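PDB 4MUQ: D,D-dipeptidase/D,D-carboxypeptidase from Enterococcus faecalis, which acts as a zinc-dependent D,D-peptidase of vancomycin resistance, cleaving D-Ala-D-Ala dipeptide and probably also removing the terminal D-alanine of peptidoglycan precursors. Local coordinates for residues T110-D115 against H168-G173; E158-S163 against S186-T191; G73-E78 against N104-Q109. All blocks are in the same frame, centred on the assembly; numbering follows the deposited sequence.

Contact 1: residues T110-D115 against H168-G173; sequences TGLAID and HFRYVG. With ZN (zinc ion), chain B; LY0 ((2R)-3-[(R)-[(1R)-1-aminoethyl](hydroxy)phosphoryl]-2-methylpropanoic acid), chain C; 2D8 ((2R)-3-[(R)-[(1S)-1-aminoethyl](hydroxy)phosphoryl]-2-methylpropanoic acid), chain D.
Asp-115 and His-168 sit across from each other as a non-hydrogen-bonded pair where strand 168-171 begins, alongside strand 113-118, the central pair of the four-stranded sheet of the Hedgehog/DD-peptidase fold, and both reach the same zinc ion. Next along, Ile-114 and Phe-169 form the hydrogen-bonded pair: Phe-169 N donates to Ile-114 O at 2.8 Å and Ile-114 N returns a bond to Phe-169 O. Just before strand 113-118 begins, Leu-112 O accepts from Tyr-171 N, nearly straight at 175°.

His-168 is worth following outward. Its CB passes 3.3 Å from Asp-115 OD1, and CG lies near the same oxygen. With CG anti to the backbone N (chi1 178°), ND1 binds zinc at 2.1 Å, CE1 comes against Ala-113 CB, and NE2 rests 3.7 Å from Ala-113 CB while hydrogen-bonding Glu-107. Held by zinc and Glu-107, the ring has little freedom to turn, and the carboxylate would probably make ND1 a stronger donor to the metal.

Arg-170 bends at chi2, bringing NE against Leu-112 CB, where it donates to Tyr-171 O; NH1 salt-bridges Glu-107. The Asp-115 carboxylate, turned 54° from the His-168 ring, grips zinc unevenly, OD1 at 2.0 Å and OD2 at 2.4 Å.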
loop_
_atom_site.group_PDB
_atom_site.type_symbol
_atom_site.label_atom_id
_atom_site.label_comp_id
_atom_site.label_asym_id
_atom_site.label_seq_id
_atom_site.Cartn_x
_atom_site.Cartn_y
_atom_site.Cartn_z
ATOM N N THR A 110 -0.062 -4.744 -7.723
ATOM C CA THR A 110 0.630 -3.446 -7.808
ATOM C C THR A 110 2.111 -3.511 -7.431
ATOM O O THR A 110 2.858 -2.569 -7.675
ATOM C CB THR A 110 0.021 -2.374 -6.869
ATOM O OG1 THR A 110 0.234 -2.752 -5.505
ATOM C CG2 THR A 110 -1.477 -2.149 -7.134
ATOM N N GLY A 111 2.530 -4.595 -6.784
ATOM C CA GLY A 111 3.880 -4.648 -6.234
ATOM C C GLY A 111 4.050 -3.922 -4.910
ATOM O O GLY A 111 5.175 -3.822 -4.414
ATOM N N LEU A 112 2.951 -3.419 -4.344
ATOM C CA LEU A 112 2.974 -2.665 -3.085
ATOM C C LEU A 112 2.511 -3.477 -1.887
ATOM O O LEU A 112 2.566 -2.991 -0.764
ATOM C CB LEU A 112 2.085 -1.424 -3.211
ATOM C CG LEU A 112 2.444 -0.436 -4.329
ATOM C CD1 LEU A 112 1.382 0.655 -4.419
ATOM C CD2 LEU A 112 3.828 0.194 -4.135
ATOM N N ALA A 113 2.047 -4.705 -2.116
ATOM C CA ALA A 113 1.485 -5.503 -1.026
ATOM C C ALA A 113 2.272 -6.765 -0.799
ATOM O O ALA A 113 2.762 -7.387 -1.730
ATOM C CB ALA A 113 0.028 -5.840 -1.311
ATOM N N ILE A 114 2.363 -7.146 0.464
ATOM C CA ILE A 114 3.060 -8.362 0.827
ATOM C C ILE A 114 2.296 -9.097 1.921
ATOM O O ILE A 114 1.774 -8.489 2.853
ATOM C CB ILE A 114 4.523 -8.065 1.231
ATOM C CG1 ILE A 114 5.292 -9.373 1.414
ATOM C CG2 ILE A 114 4.600 -7.176 2.468
ATOM C CD1 ILE A 114 6.725 -9.317 0.942
ATOM N N ASP A 115 2.238 -10.423 1.778
ATOM C CA ASP A 115 1.738 -11.300 2.827
ATOM C C ASP A 115 2.943 -11.863 3.557
ATOM O O ASP A 115 3.862 -12.395 2.925
ATOM C CB ASP A 115 0.879 -12.425 2.227
ATOM C CG ASP A 115 -0.396 -11.905 1.567
ATOM O OD1 ASP A 115 -0.840 -10.830 1.930
ATOM O OD2 ASP A 115 -0.980 -12.521 0.652
ATOM N N HIS A 168 -1.526 -9.389 5.814
ATOM C CA HIS A 168 -1.414 -8.626 4.570
ATOM C C HIS A 168 -1.074 -7.161 4.824
ATOM O O HIS A 168 -1.837 -6.431 5.474
ATOM C CB HIS A 168 -2.711 -8.777 3.756
ATOM C CG HIS A 168 -2.732 -8.002 2.474
ATOM N ND1 HIS A 168 -2.786 -8.608 1.233
ATOM C CD2 HIS A 168 -2.770 -6.669 2.247
ATOM C CE1 HIS A 168 -2.832 -7.673 0.297
ATOM N NE2 HIS A 168 -2.833 -6.491 0.889
ATOM N N PHE A 169 0.071 -6.733 4.296
ATOM C CA PHE A 169 0.547 -5.366 4.522
ATOM C C PHE A 169 0.680 -4.627 3.210
ATOM O O PHE A 169 1.098 -5.189 2.203
ATOM C CB PHE A 169 1.877 -5.387 5.292
ATOM C CG PHE A 169 1.710 -5.814 6.709
ATOM C CD1 PHE A 169 1.561 -4.866 7.711
ATOM C CD2 PHE A 169 1.608 -7.156 7.037
ATOM C CE1 PHE A 169 1.363 -5.241 9.036
ATOM C CE2 PHE A 169 1.399 -7.543 8.354
ATOM C CZ PHE A 169 1.277 -6.575 9.356
ATOM N N ARG A 170 0.307 -3.354 3.235
ATOM C CA ARG A 170 0.311 -2.514 2.042
ATOM C C ARG A 170 1.249 -1.331 2.236
ATOM O O ARG A 170 1.179 -0.644 3.265
ATOM C CB ARG A 170 -1.120 -2.020 1.772
ATOM C CG ARG A 170 -1.241 -0.817 0.827
ATOM C CD ARG A 170 -0.791 -1.102 -0.594
ATOM N NE ARG A 170 -0.731 0.167 -1.321
ATOM C CZ ARG A 170 -1.745 0.698 -1.994
ATOM N NH1 ARG A 170 -2.901 0.059 -2.096
ATOM N NH2 ARG A 170 -1.592 1.885 -2.582
ATOM N N TYR A 171 2.144 -1.116 1.276
ATOM C CA TYR A 171 2.986 0.072 1.294
ATOM C C TYR A 171 2.227 1.254 0.709
ATOM O O TYR A 171 1.770 1.192 -0.442
ATOM C CB TYR A 171 4.250 -0.167 0.486
ATOM C CG TYR A 171 5.210 0.993 0.515
ATOM C CD1 TYR A 171 6.065 1.164 1.585
ATOM C CD2 TYR A 171 5.255 1.907 -0.528
ATOM C CE1 TYR A 171 6.953 2.222 1.618
ATOM C CE2 TYR A 171 6.151 2.968 -0.512
ATOM C CZ TYR A 171 6.993 3.115 0.570
ATOM O OH TYR A 171 7.886 4.167 0.617
ATOM N N VAL A 172 2.115 2.331 1.493
ATOM C CA VAL A 172 1.560 3.605 1.015
ATOM C C VAL A 172 2.598 4.712 1.071
ATOM O O VAL A 172 2.405 5.783 0.482
ATOM C CB VAL A 172 0.312 4.043 1.807
ATOM C CG1 VAL A 172 -0.859 3.120 1.504
ATOM C CG2 VAL A 172 0.599 4.091 3.305
ATOM N N GLY A 173 3.699 4.467 1.771
ATOM C CA GLY A 173 4.729 5.470 1.954
ATOM C C GLY A 173 4.550 6.294 3.215
ATOM O O GLY A 173 3.431 6.494 3.695
HETATM ZN ZN ZN B . -2.245 -10.509 0.596
HETATM P P LY0 C . -4.575 -12.134 0.249
HETATM C C1 LY0 C . -5.159 -14.384 -0.978
HETATM N N1 LY0 C . -5.651 -14.329 1.308
HETATM C C2 LY0 C . -4.659 -13.945 0.384
HETATM C C4 LY0 C . -6.213 -11.451 -0.135
HETATM C C5 LY0 C . -6.180 -10.109 -0.801
HETATM C C6 LY0 C . -5.899 -10.273 -2.286
HETATM C C7 LY0 C . -7.505 -9.415 -0.543
HETATM O O31 LY0 C . -3.627 -11.768 -0.916
HETATM O O32 LY0 C . -3.928 -11.541 1.543
HETATM O O61 LY0 C . -5.272 -9.379 -2.831
HETATM O O62 LY0 C . -6.332 -11.251 -2.871
HETATM C C4 2D8 D . -6.215 -11.441 -0.132
HETATM C C5 2D8 D . -6.180 -10.104 -0.801
HETATM C C6 2D8 D . -5.899 -10.273 -2.287
HETATM C C7 2D8 D . -7.506 -9.413 -0.544
HETATM N N1 2D8 D . -3.556 -14.482 0.892
HETATM P P 2D8 D . -4.580 -12.129 0.252
HETATM C C1 2D8 D . -5.154 -14.400 -0.948
HETATM C C2 2D8 D . -4.765 -13.925 0.438
HETATM O O31 2D8 D . -3.634 -11.786 -0.921
HETATM O O32 2D8 D . -3.926 -11.542 1.545
HETATM O O61 2D8 D . -5.272 -9.379 -2.832
HETATM O O62 2D8 D . -6.332 -11.251 -2.871
#

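Contact 2: residues E158-S163 against S186-T191; sequences EITGIS and SLEEYT. With PE3 (3,6,9,12,15,18,21,24,27,30,33,36,39-tridecaoxahentetracontane-1,41-diol), chain H; EDO (1,2-ethanediol), chain E.
The last turn of helix 157-160 meets the first turn of helix 187-194, the backbones coming nearest at Thr-160 and Glu-188, 6.9 Å between CA atoms, with no direct hydrogen bond across. Ile-159 makes the van der Waals contact: its CG1 stands between backbone N and carbonyl carbon (chi1 65°), which sends CD1 over the start of the other helix, 3.5 Å from Ser-186 OG and 3.7 Å from Glu-189 CG. The Ile-159 and Glu-189 side chains cross at about a right angle.

Glu-188, bent at chi2, folds its chain against the end of helix 157-160, so that CG packs on Ile-159 O and OE1 lies 3.6 Å from Thr-160 CG2. Its carboxylate has three partners: OE1 is salt-bridged to Arg-151, and OE2 meets Asn-22 and a water that also donates to Thr-160 O, bridging the two segments.

Thr-160 OG1 accepts from Ile-162 N in an ST turn as the chain leaves the helix through Gly-161 toward Ile-162, which lines the inhibitor pocket. On the facing side Glu-189 OE1 takes bonds from both Ser-186 N (2.9 Å) and Ser-186 OG and is salt-bridged to Lys-156, while Ser-186 OG accepts from Glu-189 N: the capping box that opens helix 187-194.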
loop_
_atom_site.group_PDB
_atom_site.type_symbol
_atom_site.label_atom_id
_atom_site.label_comp_id
_atom_site.label_asym_id
_atom_site.label_seq_id
_atom_site.Cartn_x
_atom_site.Cartn_y
_atom_site.Cartn_z
ATOM N N GLU A 158 -16.580 -3.991 6.668
ATOM C CA GLU A 158 -17.710 -3.518 5.879
ATOM C C GLU A 158 -17.298 -2.474 4.847
ATOM O O GLU A 158 -17.950 -2.326 3.810
ATOM C CB GLU A 158 -18.827 -2.997 6.783
ATOM C CG GLU A 158 -19.385 -4.073 7.702
ATOM C CD GLU A 158 -19.630 -5.384 6.973
ATOM O OE1 GLU A 158 -20.342 -5.375 5.944
ATOM O OE2 GLU A 158 -19.099 -6.425 7.419
ATOM N N ILE A 159 -16.207 -1.767 5.102
ATOM C CA ILE A 159 -15.753 -0.807 4.099
ATOM C C ILE A 159 -14.598 -1.274 3.216
ATOM O O ILE A 159 -14.465 -0.795 2.102
ATOM C CB ILE A 159 -15.467 0.589 4.679
ATOM C CG1 ILE A 159 -14.304 0.543 5.656
ATOM C CG2 ILE A 159 -16.723 1.174 5.321
ATOM C CD1 ILE A 159 -13.942 1.915 6.201
ATOM N N THR A 160 -13.777 -2.216 3.683
ATOM C CA THR A 160 -12.752 -2.794 2.810
ATOM C C THR A 160 -13.347 -3.877 1.912
ATOM O O THR A 160 -12.806 -4.166 0.837
ATOM C CB THR A 160 -11.600 -3.436 3.596
ATOM O OG1 THR A 160 -12.113 -4.553 4.331
ATOM C CG2 THR A 160 -10.951 -2.439 4.551
ATOM N N GLY A 161 -14.444 -4.487 2.350
ATOM C CA GLY A 161 -15.010 -5.621 1.647
ATOM C C GLY A 161 -14.219 -6.917 1.771
ATOM O O GLY A 161 -14.510 -7.871 1.049
ATOM N N ILE A 162 -13.236 -6.952 2.671
ATOM C CA ILE A 162 -12.378 -8.126 2.842
ATOM C C ILE A 162 -12.344 -8.440 4.330
ATOM O O ILE A 162 -12.298 -7.528 5.157
ATOM C CB ILE A 162 -10.953 -7.824 2.295
ATOM C CG1 ILE A 162 -10.991 -7.611 0.764
ATOM C CG2 ILE A 162 -9.948 -8.923 2.673
ATOM C CD1 ILE A 162 -11.405 -8.830 -0.047
ATOM N N SER A 163 -12.361 -9.716 4.687
ATOM C CA SER A 163 -12.293 -10.096 6.093
ATOM C C SER A 163 -10.948 -9.724 6.711
ATOM O O SER A 163 -9.963 -9.512 6.019
ATOM C CB SER A 163 -12.527 -11.595 6.226
ATOM O OG SER A 163 -13.885 -11.900 5.988
ATOM N N SER A 186 -8.446 2.893 7.709
ATOM C CA SER A 186 -8.216 2.034 6.556
ATOM C C SER A 186 -7.778 2.920 5.393
ATOM O O SER A 186 -7.949 4.149 5.440
ATOM C CB SER A 186 -9.505 1.315 6.167
ATOM O OG SER A 186 -10.504 2.240 5.749
ATOM N N LEU A 187 -7.255 2.315 4.338
ATOM C CA LEU A 187 -6.881 3.093 3.155
ATOM C C LEU A 187 -8.099 3.776 2.529
ATOM O O LEU A 187 -7.987 4.904 2.045
ATOM C CB LEU A 187 -6.112 2.244 2.136
ATOM C CG LEU A 187 -5.567 3.014 0.922
ATOM C CD1 LEU A 187 -4.642 4.175 1.339
ATOM C CD2 LEU A 187 -4.832 2.048 0.018
ATOM N N GLU A 188 -9.258 3.116 2.556
ATOM C CA GLU A 188 -10.513 3.728 2.096
ATOM C C GLU A 188 -10.780 5.041 2.831
ATOM O O GLU A 188 -11.088 6.065 2.210
ATOM C CB GLU A 188 -11.692 2.778 2.326
ATOM C CG GLU A 188 -11.811 1.635 1.300
ATOM C CD GLU A 188 -10.825 0.487 1.504
ATOM O OE1 GLU A 188 -10.152 0.423 2.556
ATOM O OE2 GLU A 188 -10.729 -0.355 0.580
ATOM N N GLU A 189 -10.668 5.006 4.153
ATOM C CA GLU A 189 -10.909 6.196 4.949
ATOM C C GLU A 189 -9.894 7.295 4.653
ATOM O O GLU A 189 -10.273 8.458 4.534
ATOM C CB GLU A 189 -10.922 5.840 6.434
ATOM C CG GLU A 189 -12.177 5.104 6.873
ATOM C CD GLU A 189 -11.992 4.392 8.192
ATOM O OE1 GLU A 189 -11.202 3.426 8.225
ATOM O OE2 GLU A 189 -12.631 4.799 9.191
ATOM N N TYR A 190 -8.622 6.926 4.526
ATOM C CA TYR A 190 -7.578 7.907 4.242
ATOM C C TYR A 190 -7.800 8.569 2.879
ATOM O O TYR A 190 -7.583 9.771 2.717
ATOM C CB TYR A 190 -6.190 7.268 4.315
ATOM C CG TYR A 190 -5.069 8.275 4.194
ATOM C CD1 TYR A 190 -4.917 9.280 5.133
ATOM C CD2 TYR A 190 -4.160 8.221 3.136
ATOM C CE1 TYR A 190 -3.900 10.216 5.028
ATOM C CE2 TYR A 190 -3.127 9.152 3.030
ATOM C CZ TYR A 190 -3.010 10.144 3.983
ATOM O OH TYR A 190 -1.997 11.078 3.911
ATOM N N THR A 191 -8.248 7.782 1.909
ATOM C CA THR A 191 -8.484 8.300 0.562
ATOM C C THR A 191 -9.558 9.397 0.586
ATOM O O THR A 191 -9.429 10.433 -0.084
ATOM C CB THR A 191 -8.861 7.143 -0.388
ATOM O OG1 THR A 191 -7.814 6.164 -0.372
ATOM C CG2 THR A 191 -9.018 7.615 -1.819
HETATM O O43 PE3 H . -19.468 -0.209 -1.287
HETATM C C42 PE3 H . -18.231 -0.682 -0.747
HETATM C C41 PE3 H . -18.328 -2.136 -0.251
HETATM O O40 PE3 H . -17.012 -2.486 0.242
HETATM C C39 PE3 H . -16.208 -2.270 -0.918
HETATM C C38 PE3 H . -14.730 -2.455 -0.886
HETATM O O37 PE3 H . -14.415 -2.108 -2.239
HETATM C C1 EDO E . -16.844 -8.238 4.186
HETATM O O1 EDO E . -17.600 -9.087 3.312
HETATM C C2 EDO E . -15.607 -8.995 4.662
HETATM O O2 EDO E . -15.918 -10.017 5.626
HETATM O O HOH W 1 -10.337 -3.079 0.347
#

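Contact 3: residues G73-E78 against N104-Q109; sequences GYRSLE and NHSEHQ. With ZN (zinc ion), chain B; 2D8 ((2R)-3-[(R)-[(1S)-1-aminoethyl](hydroxy)phosphoryl]-2-methylpropanoic acid), chain D; LY0 ((2R)-3-[(R)-[(1R)-1-aminoethyl](hydroxy)phosphoryl]-2-methylpropanoic acid), chain C.
The guanidinium of Arg-75 lies flat on one face of the His-108 ring, centres 3.7 Å apart and planes at 19°, with NH1 above the middle of the imidazole. At the edge of that guanidinium, in its plane, sits phosphinate oxygen O31 of the inhibitor, modelled as two overlapping diastereomers; NH2 reaches it at 2.8 Å, NH1 at 3.2 Å. At the edge of the His-108 ring ND1 donates to Gly-73 O (2.7 Å), only 4° out of the ring plane, and NE2 binds zinc.

Ser-72, at NH1, and Gln-80, at NH2, help place the guanidinium. The bend at chi3 (-65°) turns the group back over His-108. Arg-75 N donates to His-108 O from above the carbonyl plane, while Arg-75 O, which has no conventional donor, takes a CA-H...O contact from Gln-109 CA. Farther out, the Tyr-74 ring turns its edge to Gln-109 O, and a water links that oxygen to Tyr-74 OH. Leu-77 CD1 touches Asn-104 OD1, which accepts from Gln-109 NE2.

The carbonyl accepting from ND1 leaves NE2 to bind the metal and probably makes it a somewhat better donor, and the arginine's charge beside O31 would stabilise negative charge there, consistent with a role toward the tetrahedral intermediate that phosphinates mimic.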
loop_
_atom_site.group_PDB
_atom_site.type_symbol
_atom_site.label_atom_id
_atom_site.label_comp_id
_atom_site.label_asym_id
_atom_site.label_seq_id
_atom_site.Cartn_x
_atom_site.Cartn_y
_atom_site.Cartn_z
ATOM N N GLY A 73 4.157 -11.725 -2.699
ATOM C CA GLY A 73 4.365 -10.319 -3.020
ATOM C C GLY A 73 3.615 -9.937 -4.277
ATOM O O GLY A 73 2.383 -9.999 -4.312
ATOM N N TYR A 74 4.343 -9.526 -5.308
ATOM C CA TYR A 74 3.699 -9.240 -6.586
ATOM C C TYR A 74 3.016 -10.492 -7.120
ATOM O O TYR A 74 3.602 -11.576 -7.111
ATOM C CB TYR A 74 4.716 -8.745 -7.611
ATOM C CG TYR A 74 4.093 -8.570 -8.974
ATOM C CD1 TYR A 74 3.286 -7.470 -9.236
ATOM C CD2 TYR A 74 4.263 -9.516 -9.965
ATOM C CE1 TYR A 74 2.688 -7.298 -10.472
ATOM C CE2 TYR A 74 3.657 -9.359 -11.221
ATOM C CZ TYR A 74 2.871 -8.247 -11.440
ATOM O OH TYR A 74 2.264 -8.063 -12.663
ATOM N N ARG A 75 1.779 -10.328 -7.592
ATOM C CA ARG A 75 1.099 -11.388 -8.334
ATOM C C ARG A 75 0.587 -10.812 -9.633
ATOM O O ARG A 75 0.053 -9.694 -9.670
ATOM C CB ARG A 75 -0.051 -11.990 -7.520
ATOM C CG ARG A 75 0.430 -12.530 -6.185
ATOM C CD ARG A 75 -0.511 -13.519 -5.534
ATOM N NE ARG A 75 -1.793 -12.940 -5.145
ATOM C CZ ARG A 75 -2.219 -12.793 -3.883
ATOM N NH1 ARG A 75 -1.465 -13.120 -2.840
ATOM N NH2 ARG A 75 -3.413 -12.284 -3.665
ATOM N N SER A 76 0.780 -11.569 -10.700
ATOM C CA SER A 76 0.256 -11.220 -12.005
ATOM C C SER A 76 -1.236 -11.510 -12.061
ATOM O O SER A 76 -1.794 -12.169 -11.186
ATOM C CB SER A 76 0.932 -12.063 -13.063
ATOM O OG SER A 76 0.616 -13.437 -12.874
ATOM N N LEU A 77 -1.870 -11.055 -13.134
ATOM C CA LEU A 77 -3.291 -11.307 -13.322
ATOM C C LEU A 77 -3.606 -12.804 -13.399
ATOM O O LEU A 77 -4.574 -13.274 -12.792
ATOM C CB LEU A 77 -3.764 -10.613 -14.597
ATOM C CG LEU A 77 -5.221 -10.890 -14.978
ATOM C CD1 LEU A 77 -6.176 -10.364 -13.918
ATOM C CD2 LEU A 77 -5.528 -10.268 -16.331
ATOM N N GLU A 78 -2.792 -13.556 -14.137
ATOM C CA GLU A 78 -3.020 -15.000 -14.201
ATOM C C GLU A 78 -2.900 -15.673 -12.840
ATOM O O GLU A 78 -3.694 -16.559 -12.514
ATOM C CB GLU A 78 -2.140 -15.681 -15.264
ATOM C CG GLU A 78 -0.648 -15.840 -14.919
ATOM C CD GLU A 78 -0.331 -17.083 -14.070
ATOM O OE1 GLU A 78 0.813 -17.165 -13.575
ATOM O OE2 GLU A 78 -1.202 -17.973 -13.893
ATOM N N ASN A 104 -7.745 -8.258 -10.949
ATOM C CA ASN A 104 -7.700 -6.829 -11.250
ATOM C C ASN A 104 -8.230 -5.939 -10.136
ATOM O O ASN A 104 -8.373 -4.746 -10.327
ATOM C CB ASN A 104 -8.311 -6.484 -12.611
ATOM C CG ASN A 104 -7.365 -6.782 -13.748
ATOM O OD1 ASN A 104 -6.147 -6.894 -13.546
ATOM N ND2 ASN A 104 -7.911 -6.920 -14.933
ATOM N N HIS A 105 -8.487 -6.522 -8.971
ATOM C CA HIS A 105 -8.875 -5.733 -7.796
ATOM C C HIS A 105 -7.986 -6.066 -6.613
ATOM O O HIS A 105 -8.327 -5.744 -5.464
ATOM C CB HIS A 105 -10.342 -5.995 -7.422
ATOM C CG HIS A 105 -11.311 -5.613 -8.494
ATOM N ND1 HIS A 105 -12.075 -4.468 -8.436
ATOM C CD2 HIS A 105 -11.621 -6.210 -9.671
ATOM C CE1 HIS A 105 -12.832 -4.389 -9.516
ATOM N NE2 HIS A 105 -12.572 -5.435 -10.284
ATOM N N SER A 106 -6.859 -6.735 -6.863
ATOM C CA SER A 106 -5.919 -7.114 -5.798
ATOM C C SER A 106 -4.735 -6.162 -5.716
ATOM O O SER A 106 -4.102 -5.852 -6.729
ATOM C CB SER A 106 -5.363 -8.510 -6.061
ATOM O OG SER A 106 -4.323 -8.827 -5.136
ATOM N N GLU A 107 -4.431 -5.696 -4.505
ATOM C CA GLU A 107 -3.213 -4.928 -4.267
ATOM C C GLU A 107 -1.973 -5.687 -4.611
ATOM O O GLU A 107 -0.928 -5.083 -4.842
ATOM C CB GLU A 107 -3.068 -4.568 -2.794
ATOM C CG GLU A 107 -4.146 -3.703 -2.256
ATOM C CD GLU A 107 -3.791 -3.165 -0.890
ATOM O OE1 GLU A 107 -3.220 -3.914 -0.044
ATOM O OE2 GLU A 107 -4.103 -1.992 -0.685
ATOM N N HIS A 108 -2.045 -7.017 -4.626
ATOM C CA HIS A 108 -0.842 -7.767 -4.960
ATOM C C HIS A 108 -0.389 -7.513 -6.399
ATOM O O HIS A 108 0.788 -7.664 -6.722
ATOM C CB HIS A 108 -1.007 -9.268 -4.694
ATOM C CG HIS A 108 -0.932 -9.615 -3.246
ATOM N ND1 HIS A 108 0.257 -9.902 -2.608
ATOM C CD2 HIS A 108 -1.898 -9.699 -2.305
ATOM C CE1 HIS A 108 0.016 -10.158 -1.336
ATOM N NE2 HIS A 108 -1.286 -10.047 -1.123
ATOM N N GLN A 109 -1.325 -7.112 -7.256
ATOM C CA GLN A 109 -0.998 -6.817 -8.648
ATOM C C GLN A 109 -0.284 -5.476 -8.819
ATOM O O GLN A 109 0.083 -5.119 -9.922
ATOM C CB GLN A 109 -2.253 -6.874 -9.532
ATOM C CG GLN A 109 -2.878 -8.276 -9.615
ATOM C CD GLN A 109 -4.184 -8.273 -10.363
ATOM O OE1 GLN A 109 -5.245 -8.485 -9.764
ATOM N NE2 GLN A 109 -4.132 -8.009 -11.666
HETATM ZN ZN ZN B . -2.245 -10.509 0.596
HETATM C C4 2D8 D . -6.215 -11.441 -0.132
HETATM C C5 2D8 D . -6.180 -10.104 -0.801
HETATM C C6 2D8 D . -5.899 -10.273 -2.287
HETATM C C7 2D8 D . -7.506 -9.413 -0.544
HETATM N N1 2D8 D . -3.556 -14.482 0.892
HETATM P P 2D8 D . -4.580 -12.129 0.252
HETATM C C1 2D8 D . -5.154 -14.400 -0.948
HETATM C C2 2D8 D . -4.765 -13.925 0.438
HETATM O O31 2D8 D . -3.634 -11.786 -0.921
HETATM O O32 2D8 D . -3.926 -11.542 1.545
HETATM O O61 2D8 D . -5.272 -9.379 -2.832
HETATM O O62 2D8 D . -6.332 -11.251 -2.871
HETATM P P LY0 C . -4.575 -12.134 0.249
HETATM C C1 LY0 C . -5.159 -14.384 -0.978
HETATM N N1 LY0 C . -5.651 -14.329 1.308
HETATM C C2 LY0 C . -4.659 -13.945 0.384
HETATM C C4 LY0 C . -6.213 -11.451 -0.135
HETATM C C5 LY0 C . -6.180 -10.109 -0.801
HETATM C C6 LY0 C . -5.899 -10.273 -2.286
HETATM C C7 LY0 C . -7.505 -9.415 -0.543
HETATM O O31 LY0 C . -3.627 -11.768 -0.916
HETATM O O32 LY0 C . -3.928 -11.541 1.543
HETATM O O61 LY0 C . -5.272 -9.379 -2.831
HETATM O O62 LY0 C . -6.332 -11.251 -2.871
HETATM O O HOH W 2 0.228 -5.799 -12.550
#

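Overall arrangement
Contact 3 closes first along the chain; contacts 1 and 2 then interlock, since 158-163 lies in sequence between the two segments of contact 1 and 186-191 follows them. Contact 1, near the centre of the chain, holds the middle strands of the four-stranded sheet. Contact 3 lies about 11 Å away, centre to centre, where the chain leaving strand 68-72 meets the loop before strand 113-118. Together they supply all three protein ligands of zinc, with Glu-107 joining the two. Contact 2, about 14 Å from contact 1 and 18 Å from contact 3 between centres, packs Leu-187 against Arg-170 and Val-172, linking helix 187-194 to strand 168-171 and the residue after it; its other segment brings Ile-162 to the inhibitor pocket.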